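Local coordinates for N-acylhomoserine lactone dependent regulatory protein (Burkholderia cenocepacia, PDB 5L10) that probably regulates transcription as a LuxR-family DNA-binding factor responding to N-acylhomoserine lactones, represented here by its autoinducer-binding domain, at residues 14-19 against 26-31; 31-36 against 154-159; 57-62 against 166-171; 83-88 against 129-134; 95-100 against 108-113. All blocks are in the same frame, centred on the assembly; numbering follows the deposited sequence.

The five contacts run through an alpha-beta domain in which helices flank a five-stranded antiparallel sheet. Contacts 1 and 2, with centres about 10 Å apart, share A31 and helix 22-35; contacts 2 and 3 share helix 143-169, and contact 3 also touches contact 1. Contact 4 brings helix 80-87 onto strand 129-136, touches contact 2 through that strand, and meets contact 5 through a long, weak ion pair. Contacts 1 and 5 lie farthest apart, about 29 Å between centres. Along the chain, contact 1 closes first; contacts 2 and 3 then interlock, with contact 4 nested inside both and contact 5 inside contact 4. Contacts 1, 2 and 3 all touch the second subunit, so the helices joined there also face the dimer partner.

Contact 1: 14-19 against 26-31; sequences DALQRA and FPPIAA
A15 and P28 mark the closest backbone approach, with CA atoms 6.3 Å apart, where the end of helix 3-16 comes alongside helix 22-35. The two helices run in opposite directions and are joined by a short connection, which makes them an alpha-alpha hairpin at the N-terminal end of the chain. Three apolar contacts carry the interface, and no hydrogen bond crosses it. The methyl of A15 points at the proline ring: its CB lies 3.7 Å from P28 CG, with P28 CB nearly as close. L16 reaches the same ring by its CD2 branch, which stands 3.9 Å from P28 CB. P28 is therefore met by two consecutive residues, both touching the CB-CG edge of its ring. The CB of L16 does not aim straight at the other helix; its CG stands anti to the carbonyl carbon (chi1 -68°), which carries the CD2 branch into the interface. CD2 also comes within 4.3 Å of I29 CG1, a longer contact on the buried side. P27 and P28 lack an N-H, and the helix is kinked there because neither donates to the preceding turn. Regular bonding resumes just after, with A30 N to F26 O at 2.9 Å. Helix 143-169 backs the hairpin through A159, Y163 and L156, while D14 and Q17 pack against S147 and R150 of the second subunit. The two branches of L16 divide their work accordingly: CD2 faces P28, while CD1 lies 3.6 Å from A159 CB.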
# COMPACT_ATOMS: atom_id res chain seq x y z
N ASP A 14 -12.32 9.24 -3.81
CA ASP A 14 -13.05 10.43 -3.38
C ASP A 14 -14.01 10.09 -2.25
O ASP A 14 -14.14 10.87 -1.29
CB ASP A 14 -13.79 11.05 -4.56
CG ASP A 14 -13.01 12.16 -5.22
OD1 ASP A 14 -11.76 12.15 -5.14
OD2 ASP A 14 -13.64 13.07 -5.81
N ALA A 15 -14.67 8.93 -2.32
CA ALA A 15 -15.53 8.51 -1.23
C ALA A 15 -14.74 8.26 0.05
O ALA A 15 -15.24 8.50 1.15
CB ALA A 15 -16.31 7.25 -1.62
N LEU A 16 -13.49 7.81 -0.09
CA LEU A 16 -12.66 7.55 1.09
C LEU A 16 -12.19 8.83 1.76
O LEU A 16 -11.75 8.77 2.91
CB LEU A 16 -11.46 6.68 0.70
CG LEU A 16 -11.79 5.24 0.29
CD1 LEU A 16 -10.53 4.47 -0.04
CD2 LEU A 16 -12.58 4.54 1.38
N GLN A 17 -12.26 9.97 1.07
CA GLN A 17 -11.95 11.25 1.69
C GLN A 17 -13.08 11.77 2.57
O GLN A 17 -12.85 12.69 3.36
CB GLN A 17 -11.63 12.30 0.62
CG GLN A 17 -10.48 11.93 -0.29
CD GLN A 17 -9.21 11.58 0.47
OE1 GLN A 17 -8.85 12.24 1.44
NE2 GLN A 17 -8.53 10.52 0.03
N ARG A 18 -14.29 11.21 2.46
CA ARG A 18 -15.42 11.59 3.29
C ARG A 18 -15.90 10.41 4.12
O ARG A 18 -17.09 10.27 4.40
CB ARG A 18 -16.56 12.15 2.44
CG ARG A 18 -16.14 13.25 1.48
CD ARG A 18 -17.30 13.71 0.63
NE ARG A 18 -17.93 12.61 -0.10
CZ ARG A 18 -17.61 12.25 -1.34
NH1 ARG A 18 -16.66 12.91 -2.00
NH2 ARG A 18 -18.23 11.23 -1.92
N ALA A 19 -14.97 9.54 4.53
CA ALA A 19 -15.28 8.34 5.30
C ALA A 19 -14.44 8.37 6.57
O ALA A 19 -13.31 7.85 6.59
CB ALA A 19 -15.01 7.07 4.50
N PHE A 26 -15.59 1.02 4.29
CA PHE A 26 -15.61 -0.27 3.62
C PHE A 26 -16.46 -0.27 2.35
O PHE A 26 -15.98 -0.78 1.32
CB PHE A 26 -16.04 -1.37 4.59
CG PHE A 26 -16.18 -2.71 3.95
CD1 PHE A 26 -17.42 -3.29 3.80
CD2 PHE A 26 -15.06 -3.36 3.45
CE1 PHE A 26 -17.55 -4.52 3.20
CE2 PHE A 26 -15.18 -4.59 2.84
CZ PHE A 26 -16.43 -5.17 2.71
N PRO A 27 -17.69 0.26 2.33
CA PRO A 27 -18.52 0.18 1.11
C PRO A 27 -17.82 0.72 -0.14
O PRO A 27 -17.99 0.15 -1.22
CB PRO A 27 -19.75 1.02 1.47
CG PRO A 27 -19.88 0.83 2.92
CD PRO A 27 -18.47 0.80 3.46
N PRO A 28 -17.06 1.83 -0.06
CA PRO A 28 -16.32 2.24 -1.27
C PRO A 28 -15.35 1.19 -1.77
O PRO A 28 -15.28 0.95 -2.98
CB PRO A 28 -15.59 3.51 -0.82
CG PRO A 28 -16.41 4.05 0.27
CD PRO A 28 -16.93 2.85 1.00
N ILE A 29 -14.60 0.55 -0.87
CA ILE A 29 -13.63 -0.45 -1.30
C ILE A 29 -14.33 -1.69 -1.84
O ILE A 29 -13.89 -2.28 -2.84
CB ILE A 29 -12.68 -0.80 -0.14
CG1 ILE A 29 -11.96 0.46 0.36
CG2 ILE A 29 -11.67 -1.85 -0.57
CD1 ILE A 29 -11.11 0.23 1.60
N ALA A 30 -15.43 -2.09 -1.21
CA ALA A 30 -16.18 -3.25 -1.69
C ALA A 30 -16.85 -2.96 -3.03
O ALA A 30 -16.91 -3.83 -3.90
CB ALA A 30 -17.20 -3.69 -0.65
N ALA A 31 -17.37 -1.74 -3.20
CA ALA A 31 -17.99 -1.38 -4.48
C ALA A 31 -16.96 -1.37 -5.60
O ALA A 31 -17.26 -1.78 -6.73
CB ALA A 31 -18.69 -0.03 -4.36

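Contact 2: 31-36 against 154-159; sequences AAAAAL and ASLSHA
L156 meets A32, A33 and L36, and every contact between 31-36 and 154-159 passes through it. In sequence order, A154 and S155 come first and belong to the subunit interface: A154 packs on H158 of the second subunit, and S155 OG makes a weak hydrogen bond to A151 O of that chain. L156 follows, its CB directed at helix 22-35. Its CG stands anti to the carbonyl carbon (chi1 -81°), which sends both methyls across to that helix. CD2 is nearest A32 CB, at 3.6 Å, while CD1 turns to A33 and L36. CD1 sits 3.7 Å from A33 N, 4.0 Å from A33 CB and 3.8 Å from L36 CD1, the two leucines meeting tip to tip. S157 turns to W118 and H120 of strand 116-123, whereas the ring of H158 meets that of H120 of the second subunit with planes at about 55°. A159 completes the segment against F13. I29 also packs on L156 CD2, and I29, A32, A33 and L36 have the i, i+3, i+4, i+7 spacing of a hole, so L156 resembles a knob in knobs-into-holes packing, within the helical layer of the autoinducer-binding domain.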
# COMPACT_ATOMS: atom_id res chain seq x y z
N ALA A 31 -17.37 -1.74 -3.20
CA ALA A 31 -17.99 -1.38 -4.48
C ALA A 31 -16.96 -1.37 -5.60
O ALA A 31 -17.26 -1.78 -6.73
CB ALA A 31 -18.69 -0.03 -4.36
N ALA A 32 -15.74 -0.89 -5.32
CA ALA A 32 -14.70 -0.90 -6.34
C ALA A 32 -14.28 -2.33 -6.69
O ALA A 32 -14.14 -2.67 -7.87
CB ALA A 32 -13.50 -0.08 -5.87
N ALA A 33 -14.07 -3.17 -5.67
CA ALA A 33 -13.72 -4.56 -5.92
C ALA A 33 -14.79 -5.26 -6.74
O ALA A 33 -14.48 -6.03 -7.66
CB ALA A 33 -13.47 -5.29 -4.60
N ALA A 34 -16.07 -5.02 -6.42
CA ALA A 34 -17.15 -5.61 -7.20
C ALA A 34 -17.08 -5.16 -8.65
O ALA A 34 -17.25 -5.98 -9.57
CB ALA A 34 -18.50 -5.24 -6.59
N ALA A 35 -16.82 -3.88 -8.89
CA ALA A 35 -16.72 -3.37 -10.25
C ALA A 35 -15.55 -4.00 -11.00
O ALA A 35 -15.58 -4.08 -12.23
CB ALA A 35 -16.60 -1.85 -10.24
N LEU A 36 -14.52 -4.43 -10.28
CA LEU A 36 -13.39 -5.11 -10.89
C LEU A 36 -13.63 -6.60 -11.10
O LEU A 36 -12.74 -7.29 -11.60
CB LEU A 36 -12.13 -4.91 -10.03
CG LEU A 36 -11.61 -3.48 -9.90
CD1 LEU A 36 -10.43 -3.42 -8.94
CD2 LEU A 36 -11.22 -2.94 -11.27
N ALA A 154 -3.59 -3.10 -6.57
CA ALA A 154 -2.63 -2.38 -5.74
C ALA A 154 -3.25 -1.11 -5.18
O ALA A 154 -3.10 -0.80 -3.99
CB ALA A 154 -1.39 -2.04 -6.57
N SER A 155 -3.95 -0.36 -6.02
CA SER A 155 -4.65 0.84 -5.57
C SER A 155 -5.60 0.52 -4.43
O SER A 155 -5.54 1.15 -3.36
CB SER A 155 -5.39 1.46 -6.76
OG SER A 155 -6.04 2.65 -6.38
N LEU A 156 -6.47 -0.48 -4.62
CA LEU A 156 -7.42 -0.86 -3.57
C LEU A 156 -6.70 -1.33 -2.31
O LEU A 156 -7.17 -1.09 -1.19
CB LEU A 156 -8.35 -1.96 -4.07
CG LEU A 156 -9.54 -1.52 -4.92
CD1 LEU A 156 -10.42 -2.73 -5.24
CD2 LEU A 156 -10.31 -0.46 -4.16
N SER A 157 -5.58 -2.02 -2.48
CA SER A 157 -4.84 -2.53 -1.34
C SER A 157 -4.26 -1.40 -0.50
O SER A 157 -4.35 -1.42 0.73
CB SER A 157 -3.73 -3.47 -1.82
OG SER A 157 -2.98 -3.93 -0.74
N HIS A 158 -3.66 -0.41 -1.16
CA HIS A 158 -3.21 0.78 -0.44
C HIS A 158 -4.38 1.48 0.25
O HIS A 158 -4.24 1.96 1.38
CB HIS A 158 -2.51 1.74 -1.41
CG HIS A 158 -2.32 3.12 -0.87
ND1 HIS A 158 -3.33 4.06 -0.83
CD2 HIS A 158 -1.23 3.74 -0.35
CE1 HIS A 158 -2.87 5.18 -0.31
NE2 HIS A 158 -1.60 5.02 -0.01
N ALA A 159 -5.53 1.53 -0.42
CA ALA A 159 -6.69 2.22 0.15
C ALA A 159 -7.19 1.52 1.40
O ALA A 159 -7.56 2.17 2.38
CB ALA A 159 -7.80 2.31 -0.89

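Contact 3: 57-62 against 166-171; sequences QIVGNH and PRLADP
The hydrogen bond from D170 N to P166 O, 3.1 Å long, spans the final turn of helix 143-169, the turn whose L168 faces Q57 and V59. D170 is the first residue to leave helical angles, and the helix is kinked at 166-167, whose N atoms have no bond to the turn before. Across the contact, V59 and L168 meet tip to tip, with V59 CG1 4.1 Å from L168 CD2. The Q57 side chain crosses that of the leucine at a slant, CG standing anti to the backbone N (chi1 170°) and the chain beyond extended, which carries the amide over to the helix end. There OE1 lies 4.1 Å from L168 CD2. NE2 lies 3.9 Å from L168 CB and 3.8 Å from L168 O, too loose for a hydrogen bond. Q57 and V59 belong to strand 56-60, outermost in the five-stranded antiparallel sheet of this chain; their backbones bond to L45 and Y43 of strand 40-46. With I58 pointing away between them, the two side chains share the face that receives L168. The leucine also touches Y43 and A22, while A169 O accepts a hydrogen bond from R47 NH2.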
# COMPACT_ATOMS: atom_id res chain seq x y z
N GLN A 57 -9.98 -9.66 13.63
CA GLN A 57 -11.17 -8.87 13.37
C GLN A 57 -11.46 -8.90 11.87
O GLN A 57 -10.58 -8.58 11.06
CB GLN A 57 -11.00 -7.44 13.86
CG GLN A 57 -12.11 -6.51 13.41
CD GLN A 57 -12.11 -5.20 14.15
OE1 GLN A 57 -13.17 -4.70 14.54
NE2 GLN A 57 -10.94 -4.62 14.35
N ILE A 58 -12.68 -9.28 11.50
CA ILE A 58 -13.04 -9.52 10.11
C ILE A 58 -14.24 -8.66 9.74
O ILE A 58 -15.29 -8.75 10.39
CB ILE A 58 -13.34 -11.00 9.84
CG1 ILE A 58 -12.12 -11.86 10.15
CG2 ILE A 58 -13.79 -11.19 8.40
CD1 ILE A 58 -12.37 -13.35 10.06
N VAL A 59 -14.09 -7.85 8.70
CA VAL A 59 -15.21 -7.17 8.06
C VAL A 59 -15.22 -7.56 6.59
O VAL A 59 -14.17 -7.80 5.99
CB VAL A 59 -15.14 -5.63 8.23
CG1 VAL A 59 -15.15 -5.26 9.70
CG2 VAL A 59 -13.91 -5.07 7.54
N GLY A 60 -16.42 -7.64 6.02
CA GLY A 60 -16.53 -7.97 4.61
C GLY A 60 -17.95 -8.33 4.24
O GLY A 60 -18.84 -8.46 5.09
N ASN A 61 -18.16 -8.49 2.93
CA ASN A 61 -19.42 -8.97 2.39
C ASN A 61 -19.38 -10.45 2.05
O ASN A 61 -20.16 -10.92 1.21
CB ASN A 61 -19.82 -8.15 1.15
CG ASN A 61 -18.73 -8.11 0.10
OD1 ASN A 61 -17.83 -8.95 0.07
ND2 ASN A 61 -18.81 -7.11 -0.78
N HIS A 62 -18.49 -11.20 2.69
CA HIS A 62 -18.39 -12.65 2.53
C HIS A 62 -19.64 -13.33 3.07
O HIS A 62 -20.43 -12.72 3.80
CB HIS A 62 -17.15 -13.16 3.26
CG HIS A 62 -17.10 -12.74 4.70
ND1 HIS A 62 -16.69 -11.49 5.09
CD2 HIS A 62 -17.43 -13.41 5.83
CE1 HIS A 62 -16.76 -11.40 6.41
NE2 HIS A 62 -17.21 -12.55 6.88
N PRO A 166 -6.58 1.61 9.79
CA PRO A 166 -6.40 2.52 10.93
C PRO A 166 -7.69 2.87 11.64
O PRO A 166 -7.66 3.22 12.83
CB PRO A 166 -5.76 3.76 10.30
CG PRO A 166 -6.23 3.73 8.90
CD PRO A 166 -6.23 2.28 8.53
N ARG A 167 -8.83 2.81 10.95
CA ARG A 167 -10.12 3.10 11.56
C ARG A 167 -10.78 1.86 12.14
O ARG A 167 -11.81 1.98 12.81
CB ARG A 167 -11.03 3.78 10.54
CG ARG A 167 -10.33 4.92 9.82
CD ARG A 167 -11.26 6.04 9.45
NE ARG A 167 -10.52 7.17 8.87
CZ ARG A 167 -10.19 7.26 7.59
NH1 ARG A 167 -9.53 8.32 7.15
NH2 ARG A 167 -10.53 6.30 6.74
N LEU A 168 -10.22 0.68 11.88
CA LEU A 168 -10.55 -0.52 12.64
C LEU A 168 -9.69 -0.63 13.90
O LEU A 168 -10.20 -0.97 14.97
CB LEU A 168 -10.36 -1.76 11.77
CG LEU A 168 -11.37 -1.97 10.65
CD1 LEU A 168 -10.89 -3.07 9.71
CD2 LEU A 168 -12.73 -2.32 11.22
N ALA A 169 -8.39 -0.35 13.78
CA ALA A 169 -7.50 -0.46 14.92
C ALA A 169 -7.82 0.60 15.97
O ALA A 169 -7.88 0.31 17.17
CB ALA A 169 -6.05 -0.34 14.47
N ASP A 170 -8.02 1.85 15.54
CA ASP A 170 -8.26 2.98 16.44
C ASP A 170 -9.47 3.76 15.95
O ASP A 170 -9.33 4.74 15.21
CB ASP A 170 -7.03 3.89 16.51
CG ASP A 170 -5.84 3.21 17.17
OD1 ASP A 170 -5.36 2.20 16.63
OD2 ASP A 170 -5.39 3.71 18.22
N PRO A 171 -10.68 3.36 16.35
CA PRO A 171 -11.87 4.13 15.95
C PRO A 171 -11.85 5.52 16.58
O PRO A 171 -11.32 5.72 17.67
CB PRO A 171 -13.03 3.29 16.50
CG PRO A 171 -12.47 1.93 16.74
CD PRO A 171 -11.03 2.14 17.09

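Contact 4: 83-88 against 129-134; sequences KRVASQ and LGVLTL
V85 and V131 make one of two close apolar contacts here, their CG2 methyls 3.6 Å apart and their side chains set obliquely to each other. The other joins A86 and L129: A86 CB is 3.6 Å from L129 CD2. The leucine's CG lies anti to its own backbone N (chi1 176°), which sends the branch toward the helix. L129 and V131 point to the same face of their strand, two residues apart, while V85 and A86 are consecutive in the helix, and all four are buried. The other flank faces solvent. K83, R84 and S87 are exposed there and the K83 side chain is poorly ordered, although R84 still leans on V92; S87 OG has K83 O and R84 O as possible weak acceptors. A bound glycerol, probably from the crystallisation liquor, lies near V131 and is hydrogen-bonded to T133 OG1; this is consistent with the family's autoinducer pocket between sheet and helices. I82 of helix 80-87 also packs on L129 and V131. Strand 129-136 bonds to strands 40-46 and 116-123, while V85 leans on V92 and S119, and A86 O accepts a hydrogen bond from Y123 OH.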
# COMPACT_ATOMS: atom_id res chain seq x y z
N LYS A 83 -0.57 -16.85 6.56
CA LYS A 83 0.83 -17.26 6.64
C LYS A 83 1.61 -16.84 5.40
O LYS A 83 2.81 -16.57 5.49
CB LYS A 83 0.93 -18.78 6.83
CG LYS A 83 0.10 -19.34 7.99
CD LYS A 83 0.49 -18.72 9.33
CE LYS A 83 -0.30 -19.34 10.48
NZ LYS A 83 -0.11 -20.81 10.57
N ARG A 84 0.95 -16.78 4.24
CA ARG A 84 1.62 -16.43 3.00
C ARG A 84 1.76 -14.92 2.82
O ARG A 84 2.81 -14.46 2.35
CB ARG A 84 0.89 -17.05 1.81
CG ARG A 84 1.04 -18.56 1.74
CD ARG A 84 0.42 -19.14 0.48
NE ARG A 84 1.04 -18.61 -0.73
CZ ARG A 84 0.57 -18.83 -1.95
NH1 ARG A 84 -0.52 -19.56 -2.12
NH2 ARG A 84 1.20 -18.31 -3.00
N VAL A 85 0.75 -14.14 3.20
CA VAL A 85 0.86 -12.69 3.06
C VAL A 85 1.67 -12.06 4.19
O VAL A 85 2.21 -10.96 4.01
CB VAL A 85 -0.52 -12.01 2.98
CG1 VAL A 85 -1.37 -12.66 1.90
CG2 VAL A 85 -1.22 -12.07 4.32
N ALA A 86 1.76 -12.71 5.35
CA ALA A 86 2.50 -12.13 6.46
C ALA A 86 4.01 -12.23 6.25
O ALA A 86 4.76 -11.45 6.83
CB ALA A 86 2.11 -12.80 7.77
N SER A 87 4.46 -13.19 5.45
CA SER A 87 5.89 -13.43 5.30
C SER A 87 6.52 -12.65 4.16
O SER A 87 7.72 -12.37 4.20
CB SER A 87 6.16 -14.93 5.09
OG SER A 87 5.46 -15.41 3.95
N GLN A 88 5.73 -12.27 3.16
CA GLN A 88 6.22 -11.63 1.95
C GLN A 88 5.41 -10.37 1.66
O GLN A 88 4.24 -10.26 2.06
CB GLN A 88 6.13 -12.59 0.76
CG GLN A 88 4.72 -13.04 0.43
CD GLN A 88 4.37 -12.76 -1.01
OE1 GLN A 88 5.25 -12.72 -1.88
NE2 GLN A 88 3.09 -12.56 -1.28
N LEU A 129 -1.21 -6.59 11.56
CA LEU A 129 -1.30 -7.07 10.19
C LEU A 129 -2.72 -6.89 9.69
O LEU A 129 -3.67 -7.37 10.34
CB LEU A 129 -0.88 -8.54 10.09
CG LEU A 129 -1.02 -9.17 8.71
CD1 LEU A 129 -0.18 -8.42 7.66
CD2 LEU A 129 -0.65 -10.64 8.72
N GLY A 130 -2.87 -6.20 8.57
CA GLY A 130 -4.15 -6.05 7.90
C GLY A 130 -4.09 -6.71 6.53
O GLY A 130 -3.15 -6.50 5.77
N VAL A 131 -5.10 -7.53 6.25
CA VAL A 131 -5.14 -8.34 5.04
C VAL A 131 -6.40 -7.99 4.26
O VAL A 131 -7.51 -8.18 4.76
CB VAL A 131 -5.10 -9.84 5.37
CG1 VAL A 131 -5.29 -10.66 4.10
CG2 VAL A 131 -3.80 -10.19 6.06
N LEU A 132 -6.22 -7.48 3.05
CA LEU A 132 -7.32 -7.29 2.11
C LEU A 132 -7.40 -8.50 1.20
O LEU A 132 -6.39 -8.91 0.61
CB LEU A 132 -7.14 -6.02 1.28
CG LEU A 132 -8.19 -5.83 0.18
CD1 LEU A 132 -9.56 -5.48 0.78
CD2 LEU A 132 -7.76 -4.78 -0.83
N THR A 133 -8.59 -9.08 1.09
CA THR A 133 -8.80 -10.28 0.30
C THR A 133 -9.95 -10.03 -0.68
O THR A 133 -11.06 -9.68 -0.26
CB THR A 133 -9.11 -11.48 1.20
OG1 THR A 133 -7.96 -11.77 2.01
CG2 THR A 133 -9.44 -12.70 0.38
N LEU A 134 -9.67 -10.19 -1.97
CA LEU A 134 -10.66 -10.03 -3.02
C LEU A 134 -10.92 -11.39 -3.65
O LEU A 134 -9.99 -12.02 -4.18
CB LEU A 134 -10.17 -9.04 -4.08
CG LEU A 134 -9.70 -7.69 -3.55
CD1 LEU A 134 -9.22 -6.81 -4.69
CD2 LEU A 134 -10.81 -7.01 -2.76

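Contact 5: 95-100 against 108-113; sequences NAFDEP and DAACFG
F97 reaches A110 with the far end of its ring, and the side chain can be followed outward from the loop. Its CB is still well away from the helix. CG stands anti to the carbonyl carbon (chi1 -63°), and this swings the ring toward residues 108-113. At the rim CE1 comes to 3.9 Å from A110 CB, and CZ at the tip lies 4.0 Å from the same methyl. The methyl approaches obliquely as an off-centre CH-pi contact, 4.3 Å from the centroid of the F97 ring and 28° from the ring normal. A96 supplies the second apolar contact: its CB points at the helix and lies 4.0 Å from A110 CB, with A109 CB slightly farther off. A110 is thus met by both A96 and F97, where the CA atoms of A96 and A110 come within 5.5 Å. The loop contains a type I beta turn from N95 to D98, overlapped by an Asx turn in which N95 OD1 accepts from F97 N at 2.8 Å, the donor lying in the carbonyl plane. N95 N in turn donates to E99 OE2 at 3.3 Å, a nearly straight bond of 165° to the anti lone pair. This loop leads from strand 92-95, an outermost strand of the sheet, into helix 103-111, and folds back on that helix's last turn. R115 bridges the two sides: its backbone bonds with A96, and its NE donates to A110 O. On the helix, D108 OD1 forms a salt bridge with R69 NH2, while A109 packs on W66 of helix 64-72.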
# COMPACT_ATOMS: atom_id res chain seq x y z
N ASN A 95 -6.28 -20.32 -5.29
CA ASN A 95 -7.41 -21.06 -5.82
C ASN A 95 -7.75 -22.17 -4.84
O ASN A 95 -6.93 -23.07 -4.61
CB ASN A 95 -7.08 -21.64 -7.20
CG ASN A 95 -8.26 -22.38 -7.85
OD1 ASN A 95 -9.01 -23.10 -7.18
ND2 ASN A 95 -8.40 -22.22 -9.15
N ALA A 96 -8.96 -22.12 -4.27
CA ALA A 96 -9.33 -23.08 -3.23
C ALA A 96 -9.27 -24.52 -3.72
O ALA A 96 -9.01 -25.43 -2.92
CB ALA A 96 -10.73 -22.75 -2.70
N PHE A 97 -9.49 -24.76 -5.01
CA PHE A 97 -9.42 -26.12 -5.53
C PHE A 97 -7.99 -26.59 -5.79
O PHE A 97 -7.78 -27.79 -5.99
CB PHE A 97 -10.23 -26.25 -6.82
CG PHE A 97 -11.70 -25.99 -6.65
CD1 PHE A 97 -12.51 -26.92 -6.01
CD2 PHE A 97 -12.27 -24.84 -7.14
CE1 PHE A 97 -13.86 -26.68 -5.85
CE2 PHE A 97 -13.63 -24.60 -6.99
CZ PHE A 97 -14.42 -25.52 -6.34
N ASP A 98 -7.01 -25.68 -5.77
CA ASP A 98 -5.66 -25.98 -6.24
C ASP A 98 -4.58 -25.75 -5.19
O ASP A 98 -3.40 -25.67 -5.54
CB ASP A 98 -5.36 -25.15 -7.49
CG ASP A 98 -4.85 -25.98 -8.64
OD1 ASP A 98 -3.90 -26.76 -8.43
OD2 ASP A 98 -5.41 -25.86 -9.75
N GLU A 99 -4.95 -25.64 -3.93
CA GLU A 99 -3.88 -25.36 -2.98
C GLU A 99 -3.48 -26.61 -2.22
O GLU A 99 -4.33 -27.45 -1.90
CB GLU A 99 -4.30 -24.27 -1.98
CG GLU A 99 -4.55 -22.89 -2.60
CD GLU A 99 -3.31 -22.30 -3.25
OE1 GLU A 99 -2.19 -22.54 -2.76
OE2 GLU A 99 -3.46 -21.58 -4.27
N PRO A 100 -2.19 -26.75 -1.91
CA PRO A 100 -1.70 -27.94 -1.20
C PRO A 100 -1.83 -27.80 0.31
O PRO A 100 -1.59 -26.74 0.90
CB PRO A 100 -0.22 -27.99 -1.61
CG PRO A 100 0.15 -26.56 -1.82
CD PRO A 100 -1.09 -25.84 -2.30
N ASP A 108 -13.90 -25.81 3.19
CA ASP A 108 -14.97 -24.90 3.58
C ASP A 108 -14.99 -23.65 2.70
O ASP A 108 -16.07 -23.15 2.36
CB ASP A 108 -14.82 -24.52 5.06
CG ASP A 108 -15.16 -25.67 5.99
OD1 ASP A 108 -16.17 -26.35 5.74
OD2 ASP A 108 -14.41 -25.89 6.96
N ALA A 109 -13.82 -23.14 2.33
CA ALA A 109 -13.75 -21.98 1.45
C ALA A 109 -14.43 -22.27 0.11
O ALA A 109 -15.28 -21.50 -0.35
CB ALA A 109 -12.30 -21.56 1.24
N ALA A 110 -14.06 -23.38 -0.53
CA ALA A 110 -14.65 -23.74 -1.81
C ALA A 110 -16.16 -23.96 -1.70
O ALA A 110 -16.90 -23.67 -2.65
CB ALA A 110 -13.97 -24.99 -2.37
N CYS A 111 -16.63 -24.45 -0.56
CA CYS A 111 -18.05 -24.73 -0.40
C CYS A 111 -18.90 -23.47 -0.31
O CYS A 111 -20.12 -23.55 -0.47
CB CYS A 111 -18.29 -25.59 0.85
SG CYS A 111 -17.78 -27.32 0.70
N PHE A 112 -18.29 -22.30 -0.07
CA PHE A 112 -19.06 -21.08 0.15
C PHE A 112 -18.62 -19.96 -0.78
O PHE A 112 -18.82 -18.78 -0.48
CB PHE A 112 -18.96 -20.64 1.61
CG PHE A 112 -19.63 -21.59 2.56
CD1 PHE A 112 -20.99 -21.53 2.78
CD2 PHE A 112 -18.89 -22.56 3.21
CE1 PHE A 112 -21.61 -22.41 3.64
CE2 PHE A 112 -19.50 -23.45 4.08
CZ PHE A 112 -20.86 -23.37 4.30
N GLY A 113 -18.04 -20.30 -1.93
CA GLY A 113 -17.69 -19.32 -2.93
C GLY A 113 -16.34 -18.65 -2.74
O GLY A 113 -15.90 -17.93 -3.65